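Local coordinates for protein ubiquitin conjugating enzyme (Plasmodium yoelii, PDB 2PWQ) that probably carries activated ubiquitin as a thioester and helps pass it on to target proteins, as ubiquitin-conjugating (E2) enzymes do, at residues G70-A75 and F91-W96; Q41-H46 and A125-Q130. All coordinates share one frame; numbering follows the deposited sequence.

Contact 1 of 2, residues G70-A75 and F91-W96; sequences GHFTLA and FVTKIW
Thr93 meets Thr73 with both its side chain and its backbone. With chi1 at -57°, its OG1 lies anti to its own carbonyl carbon and faces the strand, where it accepts the N-H of Thr73 in a nearly straight bond, Thr73 N to Thr93 OG1 2.8 Å. The carbonyl of Thr73 is gripped twice: Thr73 O takes Val92 N at 2.7 Å and Thr93 N at 3.0 Å, both donors coming from one face of the carbonyl plane. The two successive donors to one carbonyl resemble a classic beta bulge, with the Thr93 hydroxyl in the place that a main-chain carbonyl would take.

On the buried side, the Phe91 ring is held between two aliphatic groups. Leu74 CD2 sits over the centre of one face, 3.8 Å from the ring centroid and only 8° off the normal, a CH-pi contact; Ile95 CG2 covers the opposite face toward the rim, and Phe72 CB abuts the edge in plane. Ile95, with CG1 anti to its backbone N (chi1 -178°), extends CD1 over a face of the Phe72 ring, 4.2 Å from its centroid. Thr93 CG2 approaches that ring obliquely, 3.8 Å from Phe72 CD2. Leu74 and Phe91 themselves form an antiparallel non-hydrogen-bonded pair, at the edge of the four-stranded antiparallel sheet of the ubiquitin-conjugating (UBC) fold.

Contact 2 of 2, residues Q41-H46 and A125-Q130; sequences QEIDAH and ALLSIQ
Strand 43-46 and helix 125-130 pass with their axes 9.2 Å apart at the closest and their directions 136° apart, and the nearest alpha carbons are those of Ile43 and Leu126. This is the helix-on-sheet layer of the ubiquitin-conjugating (UBC) fold, in which helix 122-134 lies across one face of the antiparallel sheet; here it meets the first strand.

Ile43 is the main apolar link and divides its branches among three helix residues. Its CG2 lies against Leu126, 3.7 Å from Leu126 CB and as close to CD1 of that leucine. CG1 takes the other direction, beside the backbone N (chi1 -50°), and meets Leu127 CD2 at 3.6 Å. Ile43 CD1 lies over the helix backbone near Leu126 O and reaches the amide of Gln130, 3.9 Å from its OE1. Leu126 CD1 also extends to the strand backbone, approaching Asp44 O.

Beyond this apolar patch, Glu42 and Gln130 cross at about a right angle. Gln130 leaves the helix with CG anti to its backbone N and runs extended to the glutamate. A water donates to Gln130 OE1 and, at 3.2 Å, to Glu42 OE1, bridging the pair. Gln130 NE2 donates to Lys60 O, so that it bonds both the neighbouring strand and the turn ahead of strand 43-46. In the latter bond the same NE2 lies 2.9 Å from Glu42 OE1; the bond is bent at the hydrogen, and OE1 is met nearly along its C-O axis but lies 28° out of the Gln130 amide plane.

In the fold
Contact 1 is nested within the chain loop that contact 2 closes: the order is 41-46, 70-75, 91-96, 125-130. Their centres lie about 11 Å apart, and both reach the four-stranded antiparallel sheet, contact 2 at the outermost strand 43-47 and contact 1 between strand 71-77 and the exit of the other outermost strand, 88-91. Helix 122-134 joins them, since Ile129 CG2 packs 3.6 Å from Phe91 CZ. Residues 91-96 open the long connection that leads to the predicted thioester residue Cys108, whose side chain is about 11 Å from that of Phe91; contact 2 lies away from this site. The helix thus packs on both outermost strands, and the exit of 88-91 is bonded to strand 71-77.

Contact 1 of 2, residues G70-A75 and F91-W96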
ATOM      1  N   GLY A  70      -3.626  12.717   3.167  1.00 38.72           N
ATOM      2  CA  GLY A  70      -4.284  11.650   2.422  1.00 37.40           C
ATOM      3  C   GLY A  70      -4.456  10.422   3.290  1.00 37.60           C
ATOM      4  O   GLY A  70      -3.638  10.136   4.190  1.00 37.25           O
ATOM      5  N   HIS A  71      -5.532   9.697   3.014  1.00 37.57           N
ATOM      6  CA  HIS A  71      -5.854   8.439   3.662  1.00 36.89           C
ATOM      7  C   HIS A  71      -6.095   7.499   2.502  1.00 34.78           C
ATOM      8  O   HIS A  71      -7.090   7.664   1.728  1.00 33.27           O
ATOM      9  CB  HIS A  71      -7.135   8.587   4.488  1.00 38.92           C
ATOM     10  CG  HIS A  71      -7.091   9.699   5.486  1.00 43.32           C
ATOM     11  ND1 HIS A  71      -6.583   9.535   6.764  1.00 50.36           N
ATOM     12  CD2 HIS A  71      -7.459  11.000   5.389  1.00 46.39           C
ATOM     13  CE1 HIS A  71      -6.657  10.686   7.415  1.00 50.83           C
ATOM     14  NE2 HIS A  71      -7.186  11.590   6.603  1.00 52.09           N
ATOM     15  N   PHE A  72      -5.177   6.566   2.330  1.00 31.12           N
ATOM     16  CA  PHE A  72      -5.170   5.648   1.196  1.00 31.23           C
ATOM     17  C   PHE A  72      -5.572   4.212   1.535  1.00 31.00           C
ATOM     18  O   PHE A  72      -4.953   3.526   2.387  1.00 31.40           O
ATOM     19  CB  PHE A  72      -3.792   5.680   0.464  1.00 30.15           C
ATOM     20  CG  PHE A  72      -3.381   7.073  -0.009  1.00 30.68           C
ATOM     21  CD1 PHE A  72      -2.654   7.929   0.840  1.00 28.87           C
ATOM     22  CD2 PHE A  72      -3.781   7.557  -1.270  1.00 27.56           C
ATOM     23  CE1 PHE A  72      -2.271   9.202   0.436  1.00 29.05           C
ATOM     24  CE2 PHE A  72      -3.411   8.861  -1.687  1.00 26.94           C
ATOM     25  CZ  PHE A  72      -2.685   9.681  -0.838  1.00 30.44           C
ATOM     26  N   THR A  73      -6.607   3.745   0.846  1.00 30.42           N
ATOM     27  CA  THR A  73      -7.135   2.409   0.999  1.00 30.14           C
ATOM     28  C   THR A  73      -6.495   1.519  -0.026  1.00 29.32           C
ATOM     29  O   THR A  73      -6.356   1.946  -1.183  1.00 27.51           O
ATOM     30  CB  THR A  73      -8.652   2.428   0.743  1.00 31.09           C
ATOM     31  OG1 THR A  73      -9.234   3.285   1.719  1.00 33.14           O
ATOM     32  CG2 THR A  73      -9.216   1.066   0.874  1.00 32.37           C
ATOM     33  N   LEU A  74      -6.107   0.305   0.397  1.00 28.76           N
ATOM     34  CA  LEU A  74      -5.536  -0.712  -0.488  1.00 30.73           C
ATOM     35  C   LEU A  74      -6.318  -2.028  -0.347  1.00 31.89           C
ATOM     36  O   LEU A  74      -6.995  -2.245   0.645  1.00 32.86           O
ATOM     37  CB  LEU A  74      -4.013  -0.940  -0.205  1.00 30.69           C
ATOM     38  CG  LEU A  74      -3.031   0.252  -0.243  1.00 31.69           C
ATOM     39  CD1 LEU A  74      -2.932   0.988   1.133  1.00 28.76           C
ATOM     40  CD2 LEU A  74      -1.646  -0.167  -0.721  1.00 28.52           C
ATOM     41  N   ALA A  75      -6.188  -2.909  -1.338  1.00 33.33           N
ATOM     42  CA  ALA A  75      -6.802  -4.232  -1.334  1.00 34.45           C
ATOM     43  C   ALA A  75      -5.688  -5.222  -1.180  1.00 35.28           C
ATOM     44  O   ALA A  75      -4.775  -5.211  -1.972  1.00 35.91           O
ATOM     45  CB  ALA A  75      -7.576  -4.498  -2.695  1.00 35.16           C
ATOM     46  N   PHE A  91      -3.605  -0.413  -4.820  1.00 31.70           N
ATOM     47  CA  PHE A  91      -4.280   0.662  -4.147  1.00 32.13           C
ATOM     48  C   PHE A  91      -5.732   0.601  -4.593  1.00 31.30           C
ATOM     49  O   PHE A  91      -6.004   0.103  -5.674  1.00 31.25           O
ATOM     50  CB  PHE A  91      -3.697   2.019  -4.573  1.00 32.03           C
ATOM     51  CG  PHE A  91      -2.514   2.429  -3.792  1.00 30.48           C
ATOM     52  CD1 PHE A  91      -1.254   1.894  -4.058  1.00 27.37           C
ATOM     53  CD2 PHE A  91      -2.651   3.373  -2.780  1.00 29.27           C
ATOM     54  CE1 PHE A  91      -0.162   2.290  -3.302  1.00 31.35           C
ATOM     55  CE2 PHE A  91      -1.575   3.785  -2.025  1.00 30.82           C
ATOM     56  CZ  PHE A  91      -0.315   3.256  -2.289  1.00 29.73           C
ATOM     57  N   VAL A  92      -6.646   1.061  -3.742  1.00 31.29           N
ATOM     58  CA  VAL A  92      -8.043   1.228  -4.122  1.00 29.98           C
ATOM     59  C   VAL A  92      -8.193   2.698  -4.377  1.00 30.68           C
ATOM     60  O   VAL A  92      -8.722   3.113  -5.443  1.00 29.51           O
ATOM     61  CB  VAL A  92      -9.028   0.741  -3.008  1.00 29.89           C
ATOM     62  CG1 VAL A  92     -10.523   1.266  -3.255  1.00 31.52           C
ATOM     63  CG2 VAL A  92      -8.999  -0.781  -2.952  1.00 30.37           C
ATOM     64  N   THR A  93      -7.713   3.492  -3.409  1.00 30.02           N
ATOM     65  CA  THR A  93      -7.772   4.945  -3.520  1.00 30.41           C
ATOM     66  C   THR A  93      -6.949   5.350  -4.741  1.00 30.92           C
ATOM     67  O   THR A  93      -5.849   4.832  -4.994  1.00 31.37           O
ATOM     68  CB  THR A  93      -7.222   5.594  -2.257  1.00 30.48           C
ATOM     69  OG1 THR A  93      -7.959   5.109  -1.139  1.00 28.34           O
ATOM     70  CG2 THR A  93      -7.371   7.089  -2.277  1.00 31.16           C
ATOM     71  N   LYS A  94      -7.517   6.226  -5.553  1.00 29.92           N
ATOM     72  CA  LYS A  94      -6.839   6.723  -6.728  1.00 29.51           C
ATOM     73  C   LYS A  94      -5.748   7.688  -6.285  1.00 29.09           C
ATOM     74  O   LYS A  94      -5.952   8.494  -5.358  1.00 31.00           O
ATOM     75  CB  LYS A  94      -7.887   7.463  -7.603  1.00 28.52           C
ATOM     76  CG  LYS A  94      -7.380   7.721  -8.994  1.00 28.96           C
ATOM     77  CD  LYS A  94      -8.145   8.807  -9.666  1.00 35.43           C
ATOM     78  CE  LYS A  94      -9.050   8.255 -10.697  1.00 31.09           C
ATOM     79  NZ  LYS A  94      -8.614   7.088 -11.559  1.00 35.95           N
ATOM     80  N   ILE A  95      -4.610   7.651  -6.983  1.00 30.03           N
ATOM     81  CA  ILE A  95      -3.384   8.303  -6.537  1.00 29.39           C
ATOM     82  C   ILE A  95      -2.487   8.597  -7.758  1.00 28.68           C
ATOM     83  O   ILE A  95      -2.434   7.798  -8.719  1.00 28.38           O
ATOM     84  CB  ILE A  95      -2.669   7.444  -5.385  1.00 28.15           C
ATOM     85  CG1 ILE A  95      -1.384   8.109  -4.846  1.00 29.47           C
ATOM     86  CG2 ILE A  95      -2.380   5.980  -5.849  1.00 29.99           C
ATOM     87  CD1 ILE A  95      -0.650   7.365  -3.694  1.00 29.95           C
ATOM     88  N   TRP A  96      -1.838   9.772  -7.726  1.00 28.65           N
ATOM     89  CA  TRP A  96      -0.934  10.219  -8.784  1.00 30.06           C
ATOM     90  C   TRP A  96       0.513  10.032  -8.282  1.00 27.81           C
ATOM     91  O   TRP A  96       0.977  10.841  -7.496  1.00 31.13           O
ATOM     92  CB  TRP A  96      -1.154  11.705  -9.047  1.00 29.86           C
ATOM     93  CG  TRP A  96      -0.505  12.199 -10.275  1.00 32.05           C
ATOM     94  CD1 TRP A  96       0.540  13.058 -10.358  1.00 34.53           C
ATOM     95  CD2 TRP A  96      -0.893  11.892 -11.610  1.00 35.62           C
ATOM     96  NE1 TRP A  96       0.863  13.283 -11.666  1.00 33.82           N
ATOM     97  CE2 TRP A  96      -0.014  12.593 -12.465  1.00 34.80           C
ATOM     98  CE3 TRP A  96      -1.928  11.115 -12.169  1.00 33.67           C
ATOM     99  CZ2 TRP A  96      -0.114  12.537 -13.870  1.00 34.81           C
ATOM    100  CZ3 TRP A  96      -2.019  11.027 -13.574  1.00 35.34           C
ATOM    101  CH2 TRP A  96      -1.121  11.757 -14.410  1.00 34.78           C
TER

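Contact 2 of 2, residues Q41-H46 and A125-Q130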
ATOM      1  N   GLN A  41      -2.644   4.871  13.108  1.00 48.84           N
ATOM      2  CA  GLN A  41      -2.776   6.158  12.462  1.00 48.26           C
ATOM      3  C   GLN A  41      -1.897   6.189  11.214  1.00 46.17           C
ATOM      4  O   GLN A  41      -2.201   6.872  10.229  1.00 47.02           O
ATOM      5  CB  GLN A  41      -2.484   7.299  13.437  1.00 48.80           C
ATOM      6  CG  GLN A  41      -3.364   7.275  14.712  1.00 52.32           C
ATOM      7  CD  GLN A  41      -4.878   7.420  14.427  1.00 57.33           C
ATOM      8  OE1 GLN A  41      -5.297   8.236  13.598  1.00 60.62           O
ATOM      9  NE2 GLN A  41      -5.692   6.614  15.110  1.00 57.72           N
ATOM     10  N   GLU A  42      -0.853   5.374  11.225  1.00 43.57           N
ATOM     11  CA  GLU A  42       0.048   5.279  10.101  1.00 41.21           C
ATOM     12  C   GLU A  42      -0.315   4.161   9.144  1.00 39.80           C
ATOM     13  O   GLU A  42      -0.395   4.359   7.926  1.00 39.01           O
ATOM     14  CB  GLU A  42       1.477   5.099  10.608  1.00 41.04           C
ATOM     15  CG  GLU A  42       1.979   6.296  11.385  1.00 41.13           C
ATOM     16  CD  GLU A  42       2.380   7.473  10.513  1.00 43.57           C
ATOM     17  OE1 GLU A  42       2.743   7.289   9.332  1.00 46.02           O
ATOM     18  OE2 GLU A  42       2.334   8.608  11.009  1.00 45.77           O
ATOM     19  N   ILE A  43      -0.468   2.972   9.705  1.00 37.89           N
ATOM     20  CA  ILE A  43      -0.708   1.767   8.947  1.00 37.31           C
ATOM     21  C   ILE A  43      -1.760   0.982   9.718  1.00 38.00           C
ATOM     22  O   ILE A  43      -1.621   0.688  10.926  1.00 37.36           O
ATOM     23  CB  ILE A  43       0.564   0.878   8.741  1.00 36.75           C
ATOM     24  CG1 ILE A  43       1.792   1.671   8.216  1.00 36.78           C
ATOM     25  CG2 ILE A  43       0.254  -0.395   7.936  1.00 36.47           C
ATOM     26  CD1 ILE A  43       1.830   1.989   6.713  1.00 31.53           C
ATOM     27  N   ASP A  44      -2.831   0.665   9.007  1.00 38.21           N
ATOM     28  CA  ASP A  44      -3.903  -0.156   9.543  1.00 39.51           C
ATOM     29  C   ASP A  44      -4.283  -1.212   8.498  1.00 39.65           C
ATOM     30  O   ASP A  44      -3.898  -1.109   7.321  1.00 39.38           O
ATOM     31  CB  ASP A  44      -5.080   0.740   9.908  1.00 39.48           C
ATOM     32  CG  ASP A  44      -5.984   0.147  10.992  1.00 42.67           C
ATOM     33  OD1 ASP A  44      -5.840  -1.044  11.330  1.00 45.26           O
ATOM     34  OD2 ASP A  44      -6.858   0.894  11.513  1.00 44.88           O
ATOM     35  N   ALA A  45      -4.978  -2.257   8.953  1.00 40.20           N
ATOM     36  CA  ALA A  45      -5.615  -3.277   8.105  1.00 40.99           C
ATOM     37  C   ALA A  45      -6.642  -4.059   8.913  1.00 41.45           C
ATOM     38  O   ALA A  45      -6.448  -4.308  10.118  1.00 42.31           O
ATOM     39  CB  ALA A  45      -4.601  -4.234   7.479  1.00 39.68           C
ATOM     40  N   HIS A  46      -7.738  -4.426   8.267  1.00 41.38           N
ATOM     41  CA  HIS A  46      -8.732  -5.326   8.880  1.00 41.77           C
ATOM     42  C   HIS A  46      -9.305  -6.204   7.766  1.00 40.83           C
ATOM     43  O   HIS A  46      -9.035  -5.961   6.599  1.00 39.92           O
ATOM     44  CB  HIS A  46      -9.829  -4.542   9.632  1.00 42.17           C
ATOM     45  CG  HIS A  46     -10.624  -3.633   8.749  1.00 44.09           C
ATOM     46  ND1 HIS A  46     -11.560  -4.099   7.849  1.00 48.66           N
ATOM     47  CD2 HIS A  46     -10.601  -2.288   8.600  1.00 46.87           C
ATOM     48  CE1 HIS A  46     -12.089  -3.082   7.196  1.00 49.12           C
ATOM     49  NE2 HIS A  46     -11.519  -1.971   7.629  1.00 49.49           N
ATOM     50  N   ALA A 125       5.068  -4.841   4.624  1.00 36.12           N
ATOM     51  CA  ALA A 125       4.788  -4.609   3.181  1.00 35.53           C
ATOM     52  C   ALA A 125       4.147  -3.246   2.973  1.00 34.67           C
ATOM     53  O   ALA A 125       4.504  -2.507   2.058  1.00 33.83           O
ATOM     54  CB  ALA A 125       3.908  -5.715   2.580  1.00 35.26           C
ATOM     55  N   LEU A 126       3.208  -2.918   3.851  1.00 34.37           N
ATOM     56  CA  LEU A 126       2.553  -1.637   3.807  1.00 34.36           C
ATOM     57  C   LEU A 126       3.443  -0.458   4.192  1.00 34.24           C
ATOM     58  O   LEU A 126       3.330   0.615   3.594  1.00 32.98           O
ATOM     59  CB  LEU A 126       1.254  -1.647   4.636  1.00 35.54           C
ATOM     60  CG  LEU A 126       0.170  -2.658   4.222  1.00 33.92           C
ATOM     61  CD1 LEU A 126      -0.956  -2.637   5.242  1.00 34.10           C
ATOM     62  CD2 LEU A 126      -0.340  -2.409   2.799  1.00 30.83           C
ATOM     63  N   LEU A 127       4.293  -0.626   5.214  1.00 33.30           N
ATOM     64  CA  LEU A 127       5.256   0.420   5.566  1.00 33.00           C
ATOM     65  C   LEU A 127       6.179   0.701   4.375  1.00 32.27           C
ATOM     66  O   LEU A 127       6.555   1.839   4.133  1.00 33.33           O
ATOM     67  CB  LEU A 127       6.133   0.012   6.757  1.00 33.84           C
ATOM     68  CG  LEU A 127       5.629   0.227   8.191  1.00 36.75           C
ATOM     69  CD1 LEU A 127       6.659  -0.382   9.173  1.00 42.58           C
ATOM     70  CD2 LEU A 127       5.329   1.725   8.574  1.00 40.32           C
ATOM     71  N   SER A 128       6.543  -0.310   3.615  1.00 30.79           N
ATOM     72  CA  SER A 128       7.473  -0.056   2.540  1.00 33.06           C
ATOM     73  C   SER A 128       6.756   0.611   1.354  1.00 31.42           C
ATOM     74  O   SER A 128       7.387   1.233   0.490  1.00 31.60           O
ATOM     75  CB  SER A 128       8.147  -1.345   2.070  1.00 33.11           C
ATOM     76  OG  SER A 128       7.289  -1.944   1.116  1.00 40.47           O
ATOM     77  N   ILE A 129       5.430   0.485   1.296  1.00 31.19           N
ATOM     78  CA  ILE A 129       4.690   1.164   0.253  1.00 29.96           C
ATOM     79  C   ILE A 129       4.579   2.604   0.697  1.00 29.65           C
ATOM     80  O   ILE A 129       4.758   3.505  -0.116  1.00 31.47           O
ATOM     81  CB  ILE A 129       3.309   0.508   0.008  1.00 30.28           C
ATOM     82  CG1 ILE A 129       3.533  -0.849  -0.684  1.00 30.63           C
ATOM     83  CG2 ILE A 129       2.397   1.419  -0.908  1.00 29.94           C
ATOM     84  CD1 ILE A 129       2.406  -1.841  -0.501  1.00 31.82           C
ATOM     85  N   GLN A 130       4.294   2.849   1.973  1.00 28.81           N
ATOM     86  CA  GLN A 130       4.266   4.220   2.451  1.00 29.95           C
ATOM     87  C   GLN A 130       5.634   4.918   2.244  1.00 29.66           C
ATOM     88  O   GLN A 130       5.701   6.139   1.971  1.00 28.33           O
ATOM     89  CB  GLN A 130       3.859   4.237   3.920  1.00 27.74           C
ATOM     90  CG  GLN A 130       3.798   5.613   4.584  1.00 29.53           C
ATOM     91  CD  GLN A 130       3.631   5.501   6.076  1.00 33.98           C
ATOM     92  OE1 GLN A 130       4.452   4.872   6.725  1.00 41.33           O
ATOM     93  NE2 GLN A 130       2.581   6.123   6.638  1.00 36.76           N
TER
HETATM   94  O   HOH W   1       4.654   4.791   9.679  1.00 59.40           O